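Local coordinates for protein ketosynthase (Streptomyces sp. MSC090213JE08, PDB 6KXD) that probably condenses an acyl-ACP with malonyl-ACP, releasing carbon dioxide, to lengthen the chain in a highly reducing type II polyketide synthase, at residues 8-13 / 179-184; 84-89 / 154-159. All blocks are in the same frame, centred on the assembly; numbering follows the deposited sequence.

Contact 1: residues 8-13 / 179-184; sequences RRVVLT and YGLDSI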
ATOM      1  N   ARG A   8       5.319   4.503 -23.916  1.00 67.70           N
ATOM      2  CA  ARG A   8       5.292   5.920 -23.568  1.00 63.36           C
ATOM      3  C   ARG A   8       6.382   6.188 -22.533  1.00 61.24           C
ATOM      4  O   ARG A   8       6.595   5.381 -21.619  1.00 57.39           O
ATOM      5  CB  ARG A   8       3.945   6.361 -22.997  1.00 65.01           C
ATOM      6  CG  ARG A   8       2.740   5.918 -23.813  1.00 72.58           C
ATOM      7  CD  ARG A   8       1.606   6.914 -23.680  1.00 77.12           C
ATOM      8  NE  ARG A   8       1.373   7.291 -22.290  1.00 70.32           N
ATOM      9  CZ  ARG A   8       0.696   8.368 -21.894  1.00 71.97           C
ATOM     10  NH1 ARG A   8       0.667   9.462 -22.643  1.00 75.62           N
ATOM     11  NH2 ARG A   8       0.039   8.336 -20.748  1.00 56.32           N
ATOM     12  N   ARG A   9       7.047   7.331 -22.702  1.00 57.47           N
ATOM     13  CA  ARG A   9       8.143   7.752 -21.850  1.00 56.19           C
ATOM     14  C   ARG A   9       7.566   8.640 -20.749  1.00 55.47           C
ATOM     15  O   ARG A   9       6.612   9.350 -20.965  1.00 53.84           O
ATOM     16  CB  ARG A   9       9.209   8.496 -22.658  1.00 60.38           C
ATOM     17  CG  ARG A   9      10.181   7.593 -23.409  1.00 58.78           C
ATOM     18  CD  ARG A   9      11.083   8.374 -24.351  1.00 64.42           C
ATOM     19  NE  ARG A   9      11.555   9.643 -23.808  1.00 68.58           N
ATOM     20  CZ  ARG A   9      12.829   9.966 -23.588  1.00 73.37           C
ATOM     21  NH1 ARG A   9      13.760   9.031 -23.539  1.00 84.52           N
ATOM     22  NH2 ARG A   9      13.169  11.228 -23.397  1.00 75.29           N
ATOM     23  N   VAL A  10       8.134   8.520 -19.550  1.00 54.62           N
ATOM     24  CA  VAL A  10       7.611   9.157 -18.342  1.00 52.30           C
ATOM     25  C   VAL A  10       8.746   9.899 -17.641  1.00 46.48           C
ATOM     26  O   VAL A  10       9.812   9.310 -17.401  1.00 55.20           O
ATOM     27  CB  VAL A  10       7.014   8.095 -17.401  1.00 49.33           C
ATOM     28  CG1 VAL A  10       6.495   8.709 -16.102  1.00 49.10           C
ATOM     29  CG2 VAL A  10       5.963   7.263 -18.117  1.00 52.99           C
ATOM     30  N   VAL A  11       8.471  11.129 -17.214  1.00 52.44           N
ATOM     31  CA  VAL A  11       9.468  12.035 -16.716  1.00 47.89           C
ATOM     32  C   VAL A  11       9.023  12.635 -15.385  1.00 50.37           C
ATOM     33  O   VAL A  11       7.842  12.731 -15.092  1.00 49.31           O
ATOM     34  CB  VAL A  11       9.778  13.120 -17.767  1.00 54.40           C
ATOM     35  CG1 VAL A  11      10.572  12.529 -18.932  1.00 51.96           C
ATOM     36  CG2 VAL A  11       8.518  13.816 -18.272  1.00 50.63           C
ATOM     37  N   LEU A  12      10.027  13.008 -14.588  1.00 49.41           N
ATOM     38  CA  LEU A  12       9.854  13.627 -13.313  1.00 49.70           C
ATOM     39  C   LEU A  12       9.897  15.131 -13.504  1.00 54.42           C
ATOM     40  O   LEU A  12      10.986  15.680 -13.695  1.00 56.77           O
ATOM     41  CB  LEU A  12      10.967  13.187 -12.358  1.00 50.29           C
ATOM     42  CG  LEU A  12      10.945  11.701 -11.987  1.00 53.46           C
ATOM     43  CD1 LEU A  12      12.173  11.280 -11.197  1.00 50.97           C
ATOM     44  CD2 LEU A  12       9.686  11.371 -11.197  1.00 52.04           C
ATOM     45  N   THR A  13       8.736  15.770 -13.363  1.00 49.99           N
ATOM     46  CA  THR A  13       8.609  17.205 -13.534  1.00 58.36           C
ATOM     47  C   THR A  13       8.510  17.958 -12.209  1.00 54.54           C
ATOM     48  O   THR A  13       8.597  19.184 -12.208  1.00 55.56           O
ATOM     49  CB  THR A  13       7.405  17.517 -14.420  1.00 60.49           C
ATOM     50  OG1 THR A  13       6.271  16.881 -13.838  1.00 52.63           O
ATOM     51  CG2 THR A  13       7.608  17.013 -15.830  1.00 65.17           C
ATOM     52  N   TYR A 179       4.222   2.356  -9.839  1.00 38.94           N
ATOM     53  CA  TYR A 179       2.829   2.312 -10.191  1.00 39.77           C
ATOM     54  C   TYR A 179       2.449   3.522 -11.034  1.00 39.76           C
ATOM     55  O   TYR A 179       1.689   3.416 -12.011  1.00 40.84           O
ATOM     56  CB  TYR A 179       1.928   2.229  -8.960  1.00 36.63           C
ATOM     57  CG  TYR A 179       0.489   1.993  -9.338  1.00 37.87           C
ATOM     58  CD1 TYR A 179       0.155   0.972 -10.222  1.00 37.61           C
ATOM     59  CD2 TYR A 179      -0.521   2.825  -8.901  1.00 41.80           C
ATOM     60  CE1 TYR A 179      -1.161   0.735 -10.592  1.00 39.79           C
ATOM     61  CE2 TYR A 179      -1.844   2.583  -9.248  1.00 43.51           C
ATOM     62  CZ  TYR A 179      -2.162   1.540 -10.101  1.00 42.50           C
ATOM     63  OH  TYR A 179      -3.449   1.276 -10.465  1.00 42.45           O
ATOM     64  N   GLY A 180       2.965   4.680 -10.659  1.00 36.65           N
ATOM     65  CA  GLY A 180       2.779   5.869 -11.488  1.00 42.30           C
ATOM     66  C   GLY A 180       3.296   5.617 -12.887  1.00 41.49           C
ATOM     67  O   GLY A 180       2.666   5.966 -13.843  1.00 41.50           O
ATOM     68  N   LEU A 181       4.468   5.010 -12.988  1.00 43.23           N
ATOM     69  CA  LEU A 181       5.084   4.758 -14.256  1.00 45.73           C
ATOM     70  C   LEU A 181       4.176   3.835 -15.065  1.00 48.81           C
ATOM     71  O   LEU A 181       3.853   4.124 -16.215  1.00 47.99           O
ATOM     72  CB  LEU A 181       6.456   4.134 -14.030  1.00 46.00           C
ATOM     73  CG  LEU A 181       7.092   3.524 -15.268  1.00 49.95           C
ATOM     74  CD1 LEU A 181       7.462   4.622 -16.244  1.00 47.34           C
ATOM     75  CD2 LEU A 181       8.282   2.679 -14.854  1.00 50.51           C
ATOM     76  N   ASP A 182       3.749   2.730 -14.454  1.00 42.28           N
ATOM     77  CA  ASP A 182       2.893   1.786 -15.153  1.00 44.71           C
ATOM     78  C   ASP A 182       1.584   2.457 -15.543  1.00 47.33           C
ATOM     79  O   ASP A 182       1.059   2.202 -16.647  1.00 43.84           O
ATOM     80  CB  ASP A 182       2.623   0.567 -14.285  1.00 42.10           C
ATOM     81  CG  ASP A 182       3.817  -0.341 -14.180  1.00 48.47           C
ATOM     82  OD1 ASP A 182       4.704  -0.270 -15.101  1.00 45.96           O
ATOM     83  OD2 ASP A 182       3.835  -1.147 -13.224  1.00 43.07           O
ATOM     84  N   SER A 183       1.072   3.338 -14.668  1.00 42.75           N
ATOM     85  CA  SER A 183      -0.207   3.927 -14.910  1.00 41.75           C
ATOM     86  C   SER A 183      -0.113   4.879 -16.105  1.00 44.25           C
ATOM     87  O   SER A 183      -1.012   4.895 -16.970  1.00 46.04           O
ATOM     88  CB  SER A 183      -0.757   4.602 -13.675  1.00 40.92           C
ATOM     89  OG  SER A 183      -1.036   3.651 -12.646  1.00 40.75           O
ATOM     90  N   ILE A 184       0.968   5.651 -16.155  1.00 43.53           N
ATOM     91  CA  ILE A 184       1.190   6.563 -17.302  1.00 47.85           C
ATOM     92  C   ILE A 184       1.518   5.748 -18.559  1.00 45.47           C
ATOM     93  O   ILE A 184       0.988   6.026 -19.636  1.00 51.57           O
ATOM     94  CB  ILE A 184       2.252   7.624 -16.979  1.00 48.65           C
ATOM     95  CG1 ILE A 184       1.735   8.571 -15.902  1.00 47.17           C
ATOM     96  CG2 ILE A 184       2.649   8.394 -18.234  1.00 52.07           C
ATOM     97  CD1 ILE A 184       2.793   9.419 -15.254  1.00 43.60           C
TER
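The backbone oxygen of Ile184, close to the C-terminal end of helix 172-185, is gripped by two nitrogens of Arg8. NH2 comes to 2.7 Å of Ile184 O, and NE reaches the same Ile184 O at 3.0 Å. The oxygen lies near the guanidinium plane, at the edge between the two donors. Because both N-H groups share one acceptor, neither bond is straight: the N-H...O angles are 147° from NH2 and 133° from NE. A bend at chi3 (-47°) turns the end of the Arg8 chain to present this edge, and the charge placed here is likely to be favoured by the carbonyl end of the helix. Glu244 takes a salt bridge from NH1. A leucine in place of Arg8 would probably leave the Ile184 carbonyl without these two donors and Glu244 without this charged partner.

Two residues on from the arginine, Val10 projects from its strand toward the helix. Its CG2 methyl packs between CG2 of Ile184, 3.5 Å away, and CD1 of Leu181, 3.6 Å away, while Val10 CG1 meets Ile184 CD1 at 3.9 Å. Leu181 and Ile184, three residues apart and so on nearly the same side of the helix, both reach Val10. This is strand-on-helix packing in the N-terminal half of the thiolase fold, where a buried helix lies against the mixed sheet.

Contact 2: residues 84-89 / 154-159; sequences AAARMA and RELRMP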
ATOM      1  N   ALA A  84       1.792  18.280   2.289  1.00 43.68           N
ATOM      2  CA  ALA A  84       2.792  19.338   2.108  1.00 45.67           C
ATOM      3  C   ALA A  84       3.747  19.011   0.950  1.00 48.64           C
ATOM      4  O   ALA A  84       3.964  19.841   0.092  1.00 43.66           O
ATOM      5  CB  ALA A  84       3.499  19.602   3.420  1.00 46.77           C
ATOM      6  N   ALA A  85       4.331  17.792   0.906  1.00 40.47           N
ATOM      7  CA  ALA A  85       5.207  17.437  -0.136  1.00 44.59           C
ATOM      8  C   ALA A  85       4.483  17.442  -1.486  1.00 41.01           C
ATOM      9  O   ALA A  85       5.100  17.761  -2.515  1.00 45.22           O
ATOM     10  CB  ALA A  85       5.835  16.084   0.136  1.00 44.98           C
ATOM     11  N   ALA A  86       3.218  17.018  -1.506  1.00 43.18           N
ATOM     12  CA  ALA A  86       2.464  17.005  -2.725  1.00 39.61           C
ATOM     13  C   ALA A  86       2.313  18.440  -3.251  1.00 43.52           C
ATOM     14  O   ALA A  86       2.534  18.661  -4.437  1.00 42.67           O
ATOM     15  CB  ALA A  86       1.116  16.385  -2.504  1.00 42.90           C
ATOM     16  N   ARG A  87       1.914  19.353  -2.364  1.00 44.68           N
ATOM     17  CA  ARG A  87       1.807  20.807  -2.696  1.00 45.34           C
ATOM     18  C   ARG A  87       3.135  21.232  -3.321  1.00 46.08           C
ATOM     19  O   ARG A  87       3.179  21.669  -4.437  1.00 51.02           O
ATOM     20  CB  ARG A  87       1.385  21.595  -1.453  1.00 47.53           C
ATOM     21  CG  ARG A  87       1.480  23.111  -1.590  1.00 56.36           C
ATOM     22  CD  ARG A  87       0.386  23.662  -2.465  1.00 53.64           C
ATOM     23  NE  ARG A  87      -0.933  23.551  -1.844  1.00 57.11           N
ATOM     24  CZ  ARG A  87      -2.058  23.723  -2.523  1.00 56.80           C
ATOM     25  NH1 ARG A  87      -1.999  24.074  -3.797  1.00 54.69           N
ATOM     26  NH2 ARG A  87      -3.227  23.491  -1.959  1.00 46.11           N
ATOM     27  N   MET A  88       4.229  21.034  -2.585  1.00 47.93           N
ATOM     28  CA  MET A  88       5.539  21.412  -3.051  1.00 47.89           C
ATOM     29  C   MET A  88       5.835  20.812  -4.418  1.00 49.32           C
ATOM     30  O   MET A  88       6.416  21.447  -5.260  1.00 46.04           O
ATOM     31  CB  MET A  88       6.628  20.932  -2.096  1.00 48.66           C
ATOM     32  CG  MET A  88       6.650  21.690  -0.836  1.00 56.95           C
ATOM     33  SD  MET A  88       8.039  21.081   0.153  1.00 59.36           S
ATOM     34  CE  MET A  88       7.131  20.853   1.667  1.00 53.49           C
ATOM     35  N   ALA A  89       5.467  19.540  -4.608  1.00 44.02           N
ATOM     36  CA  ALA A  89       5.823  18.861  -5.801  1.00 43.01           C
ATOM     37  C   ALA A  89       5.070  19.478  -6.983  1.00 41.61           C
ATOM     38  O   ALA A  89       5.655  19.613  -8.048  1.00 47.90           O
ATOM     39  CB  ALA A  89       5.511  17.396  -5.683  1.00 44.70           C
ATOM     40  N   ARG A 154      -7.869  15.769  -1.970  1.00 39.13           N
ATOM     41  CA  ARG A 154      -8.705  16.771  -1.318  1.00 42.93           C
ATOM     42  C   ARG A 154      -8.026  18.139  -1.359  1.00 41.37           C
ATOM     43  O   ARG A 154      -8.638  19.147  -1.731  1.00 41.56           O
ATOM     44  CB  ARG A 154      -9.013  16.368   0.124  1.00 40.62           C
ATOM     45  CG  ARG A 154     -10.047  15.263   0.224  1.00 46.03           C
ATOM     46  CD  ARG A 154     -10.424  14.985   1.655  1.00 48.73           C
ATOM     47  NE  ARG A 154     -11.003  16.147   2.297  1.00 46.67           N
ATOM     48  CZ  ARG A 154     -11.099  16.282   3.622  1.00 52.77           C
ATOM     49  NH1 ARG A 154     -10.735  15.279   4.400  1.00 52.56           N
ATOM     50  NH2 ARG A 154     -11.568  17.403   4.146  1.00 51.82           N
ATOM     51  N   GLU A 155      -6.786  18.187  -0.917  1.00 39.24           N
ATOM     52  CA  GLU A 155      -6.040  19.458  -0.840  1.00 44.78           C
ATOM     53  C   GLU A 155      -5.818  20.080  -2.235  1.00 45.62           C
ATOM     54  O   GLU A 155      -5.917  21.308  -2.409  1.00 44.65           O
ATOM     55  CB  GLU A 155      -4.712  19.197  -0.154  1.00 41.09           C
ATOM     56  CG  GLU A 155      -3.822  20.409  -0.100  1.00 41.29           C
ATOM     57  CD  GLU A 155      -4.340  21.579   0.731  1.00 42.13           C
ATOM     58  OE1 GLU A 155      -5.294  21.391   1.511  1.00 40.77           O
ATOM     59  OE2 GLU A 155      -3.763  22.693   0.579  1.00 48.71           O
ATOM     60  N   LEU A 156      -5.530  19.252  -3.246  1.00 40.32           N
ATOM     61  CA  LEU A 156      -5.228  19.777  -4.552  1.00 40.07           C
ATOM     62  C   LEU A 156      -6.488  19.895  -5.427  1.00 41.93           C
ATOM     63  O   LEU A 156      -6.367  20.321  -6.598  1.00 48.08           O
ATOM     64  CB  LEU A 156      -4.142  18.930  -5.203  1.00 39.82           C
ATOM     65  CG  LEU A 156      -2.834  18.928  -4.415  1.00 41.42           C
ATOM     66  CD1 LEU A 156      -1.813  18.049  -5.093  1.00 46.35           C
ATOM     67  CD2 LEU A 156      -2.323  20.340  -4.235  1.00 44.92           C
ATOM     68  N   ARG A 157      -7.648  19.533  -4.869  1.00 40.70           N
ATOM     69  CA  ARG A 157      -8.948  19.650  -5.514  1.00 44.52           C
ATOM     70  C   ARG A 157      -8.998  18.803  -6.783  1.00 49.87           C
ATOM     71  O   ARG A 157      -9.412  19.265  -7.838  1.00 47.98           O
ATOM     72  CB  ARG A 157      -9.223  21.133  -5.796  1.00 46.26           C
ATOM     73  CG  ARG A 157      -9.273  21.974  -4.530  1.00 52.04           C
ATOM     74  CD  ARG A 157     -10.458  21.623  -3.668  1.00 57.17           C
ATOM     75  NE  ARG A 157     -11.706  21.839  -4.382  1.00 62.37           N
ATOM     76  CZ  ARG A 157     -12.887  21.355  -4.012  1.00 62.85           C
ATOM     77  NH1 ARG A 157     -12.998  20.650  -2.893  1.00 56.23           N
ATOM     78  NH2 ARG A 157     -13.944  21.559  -4.784  1.00 61.54           N
ATOM     79  N   MET A 158      -8.572  17.549  -6.649  1.00 40.97           N
ATOM     80  CA  MET A 158      -8.501  16.623  -7.731  1.00 43.06           C
ATOM     81  C   MET A 158      -9.457  15.471  -7.464  1.00 47.12           C
ATOM     82  O   MET A 158      -9.126  14.529  -6.740  1.00 45.41           O
ATOM     83  CB  MET A 158      -7.094  16.071  -7.861  1.00 42.86           C
ATOM     84  CG  MET A 158      -6.069  17.114  -8.166  1.00 45.38           C
ATOM     85  SD  MET A 158      -4.377  16.512  -8.051  1.00 51.01           S
ATOM     86  CE  MET A 158      -4.340  15.438  -9.488  1.00 58.16           C
ATOM     87  N   PRO A 159     -10.684  15.492  -8.014  1.00 43.96           N
ATOM     88  CA  PRO A 159     -11.641  14.419  -7.752  1.00 44.24           C
ATOM     89  C   PRO A 159     -11.389  13.193  -8.633  1.00 43.11           C
ATOM     90  O   PRO A 159     -11.750  12.078  -8.230  1.00 44.16           O
ATOM     91  CB  PRO A 159     -13.005  15.045  -8.054  1.00 50.68           C
ATOM     92  CG  PRO A 159     -12.688  16.137  -9.064  1.00 48.96           C
ATOM     93  CD  PRO A 159     -11.297  16.635  -8.729  1.00 48.06           C
TER
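Bends at chi2 (73°) and chi3 (69°) curl the Arg87 chain round so that its guanidinium comes up beside Glu155 and Leu156. Glu155 bends too, at its own chi2, and the two side chains cross at about a right angle. NH2 of Arg87 makes a nearly straight salt bridge of 2.7 Å to Glu155 OE2. That oxygen lies in the guanidinium plane, yet NH2 arrives from above the carboxylate plane, and the two flat groups stand nearly perpendicular, 87° apart. Leu156 CD2 sits over the centre of one guanidinium face, 3.8 Å from Arg87 NH1, and its CD1 touches Ala86 CB at 4.2 Å.

Both charges, although buried, have further partners. Arg87 NE bonds to Trp66 O and NH1 pairs with Glu97, while Glu155 receives the backbone N-H groups of His68, His69 and Val70. These several grips fix how each group is turned and tie the loop before helix 77-93 to the pair.

Just beyond Leu156, Arg157 has positive phi and takes part in a Schellman motif at the end of this helical turn. The contact is a helix-helix junction within the N-terminal ketosynthase domain, with a buried salt bridge flanked by aliphatic packing.

In the fold
Along the chain, both segments of contact 2 fall between the two segments of contact 1; their centres are 18 Å apart, and their nearest atoms come to about 5 Å without touching. The central beta-sheet links them. Leu12 and Ile184 of contact 1 pack on Leu240 of strand 234-242, whereas Ala85 and Ala89 of contact 2 rest on Ile237 and Val239, consistent with helices 172-185 and 77-93 covering opposite faces. Met88 also reaches Ile18, farther along the strand that carries Val10. Both contacts border a neighbouring subunit, through Asp182 to its Arg196 and Arg157 to its Asp262. As in other ketosynthases, the catalytic cysteine probably lies near the N-terminal end of helix 172-185, whose C-terminal end carries contact 1.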